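Local coordinates for protein MB2760 (Mycobacterium tuberculosis, PDB 2BNG) that hydrolyses long or bulky lipophilic epoxides in vitro, such as epoxystearic acid and cholesterol 5,6-oxide, to diols, though its physiological substrates are still unknown, at residues Ala20-Leu25 with His78-Asp83. Residues are numbered along the deposited sequence; the frame is centred on the assembly and turned at random.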
loop_
_atom_site.group_PDB
_atom_site.type_symbol
_atom_site.label_atom_id
_atom_site.label_comp_id
_atom_site.label_asym_id
_atom_site.label_seq_id
_atom_site.Cartn_x
_atom_site.Cartn_y
_atom_site.Cartn_z
ATOM N N ALA C 20 22.111 21.058 -15.734
ATOM C CA ALA C 20 23.295 20.970 -16.599
ATOM C C ALA C 20 24.564 20.885 -15.749
ATOM O O ALA C 20 25.426 20.044 -15.997
ATOM C CB ALA C 20 23.360 22.163 -17.591
ATOM N N VAL C 21 24.633 21.734 -14.721
ATOM C CA VAL C 21 25.772 21.778 -13.806
ATOM C C VAL C 21 25.887 20.502 -12.984
ATOM O O VAL C 21 26.991 19.958 -12.832
ATOM C CB VAL C 21 25.761 23.053 -12.904
ATOM C CG1 VAL C 21 26.868 22.991 -11.825
ATOM C CG2 VAL C 21 25.913 24.328 -13.766
ATOM N N GLU C 22 24.759 19.997 -12.490
ATOM C CA GLU C 22 24.760 18.717 -11.793
ATOM C C GLU C 22 25.184 17.559 -12.700
ATOM O O GLU C 22 26.012 16.722 -12.309
ATOM C CB GLU C 22 23.390 18.434 -11.206
ATOM C CG GLU C 22 23.054 19.284 -10.016
ATOM C CD GLU C 22 21.619 19.084 -9.544
ATOM O OE1 GLU C 22 20.744 18.788 -10.398
ATOM O OE2 GLU C 22 21.367 19.221 -8.324
ATOM N N ALA C 23 24.616 17.511 -13.907
ATOM C CA ALA C 23 25.003 16.482 -14.888
ATOM C C ALA C 23 26.508 16.573 -15.184
ATOM O O ALA C 23 27.211 15.554 -15.206
ATOM C CB ALA C 23 24.185 16.587 -16.153
ATOM N N PHE C 24 27.018 17.790 -15.345
ATOM C CA PHE C 24 28.429 17.944 -15.623
ATOM C C PHE C 24 29.354 17.440 -14.487
ATOM O O PHE C 24 30.302 16.708 -14.731
ATOM C CB PHE C 24 28.758 19.385 -16.014
ATOM C CG PHE C 24 30.220 19.678 -16.000
ATOM C CD1 PHE C 24 31.055 19.122 -16.959
ATOM C CD2 PHE C 24 30.763 20.479 -14.992
ATOM C CE1 PHE C 24 32.418 19.366 -16.936
ATOM C CE2 PHE C 24 32.123 20.752 -14.948
ATOM C CZ PHE C 24 32.968 20.193 -15.930
ATOM N N LEU C 25 29.065 17.834 -13.257
ATOM C CA LEU C 25 29.863 17.421 -12.101
ATOM C C LEU C 25 29.798 15.913 -11.814
ATOM O O LEU C 25 30.832 15.306 -11.502
ATOM C CB LEU C 25 29.519 18.261 -10.867
ATOM C CG LEU C 25 29.917 19.744 -11.022
ATOM C CD1 LEU C 25 29.217 20.583 -9.947
ATOM C CD2 LEU C 25 31.441 19.958 -10.984
ATOM N N HIS C 78 26.593 20.117 -1.695
ATOM C CA HIS C 78 25.754 20.320 -0.506
ATOM C C HIS C 78 24.559 21.235 -0.778
ATOM O O HIS C 78 23.461 20.995 -0.281
ATOM C CB HIS C 78 26.585 20.884 0.652
ATOM C CG HIS C 78 27.832 20.099 0.938
ATOM N ND1 HIS C 78 27.812 18.835 1.501
ATOM C CD2 HIS C 78 29.140 20.400 0.740
ATOM C CE1 HIS C 78 29.049 18.387 1.620
ATOM N NE2 HIS C 78 29.873 19.317 1.163
ATOM N N ARG C 79 24.797 22.291 -1.553
ATOM C CA ARG C 79 23.776 23.260 -1.933
ATOM C C ARG C 79 24.111 23.765 -3.322
ATOM O O ARG C 79 25.297 23.866 -3.677
ATOM C CB ARG C 79 23.734 24.437 -0.956
ATOM C CG ARG C 79 23.325 24.058 0.491
ATOM C CD ARG C 79 23.488 25.259 1.400
ATOM N NE ARG C 79 23.013 25.065 2.779
ATOM C CZ ARG C 79 23.734 24.484 3.734
ATOM N NH1 ARG C 79 24.858 24.026 3.466
ATOM N NH2 ARG C 79 23.382 24.318 4.962
ATOM N N ILE C 80 23.060 24.051 -4.092
ATOM C CA ILE C 80 23.157 24.534 -5.455
ATOM C C ILE C 80 21.928 25.391 -5.743
ATOM O O ILE C 80 20.838 25.035 -5.354
ATOM C CB ILE C 80 23.290 23.348 -6.471
ATOM C CG1 ILE C 80 23.385 23.878 -7.916
ATOM C CG2 ILE C 80 22.161 22.284 -6.264
ATOM C CD1 ILE C 80 23.888 22.855 -8.928
ATOM N N GLY C 81 22.111 26.520 -6.417
ATOM C CA GLY C 81 21.007 27.433 -6.722
ATOM C C GLY C 81 21.377 28.286 -7.906
ATOM O O GLY C 81 22.537 28.332 -8.285
ATOM N N ALA C 82 20.403 28.957 -8.497
ATOM C CA ALA C 82 20.610 29.649 -9.755
ATOM C C ALA C 82 20.190 31.095 -9.681
ATOM O O ALA C 82 19.336 31.465 -8.900
ATOM C CB ALA C 82 19.852 28.961 -10.853
ATOM N N ASP C 83 20.816 31.903 -10.514
ATOM C CA ASP C 83 20.522 33.329 -10.643
ATOM C C ASP C 83 20.508 33.573 -12.148
ATOM O O ASP C 83 21.549 33.866 -12.749
ATOM C CB ASP C 83 21.647 34.094 -9.937
ATOM C CG ASP C 83 21.579 35.607 -10.097
ATOM O OD1 ASP C 83 20.661 36.165 -10.746
ATOM O OD2 ASP C 83 22.505 36.242 -9.545
#
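With chi1 of I80 at 180°, CG1 lies opposite the backbone N, and chi2, also extended, carries CD1 out to meet V21 and E22 of helix 13-30. V21 answers with CG1, placed opposite its own backbone N (chi1 173°), and the two branched side chains run past one another in opposite directions; V21 CG1 and I80 CD1 come within 4.2 Å. This is helix-on-sheet packing in the limonene-1,2-epoxide hydrolase fold of the NTF2 clan, where helix 13-30 lies against the strongly curved mixed sheet and I80 sits on strand 72-83, outermost in that sheet within the chain. Valine suits the inner face of the helix, since its compact fork also packs on V87 of strand 86-97 and F110 and V112 of strand 100-113; its side chain lies about 8 Å from that of D122, the probable proton acceptor. Isoleucine is long enough for the outer strand of this chain to touch the helix, and it packs against I18 and V87 as well. E22 stands on the more open side of the helix, where a carboxylate can remain near solvent while its CG packs on I80, approaching CD1 of that residue at 3.8 Å. No hydrogen bond joins the two segments; on the other branch of the isoleucine, I80 CG2 lies 3.8 Å from E22 OE2.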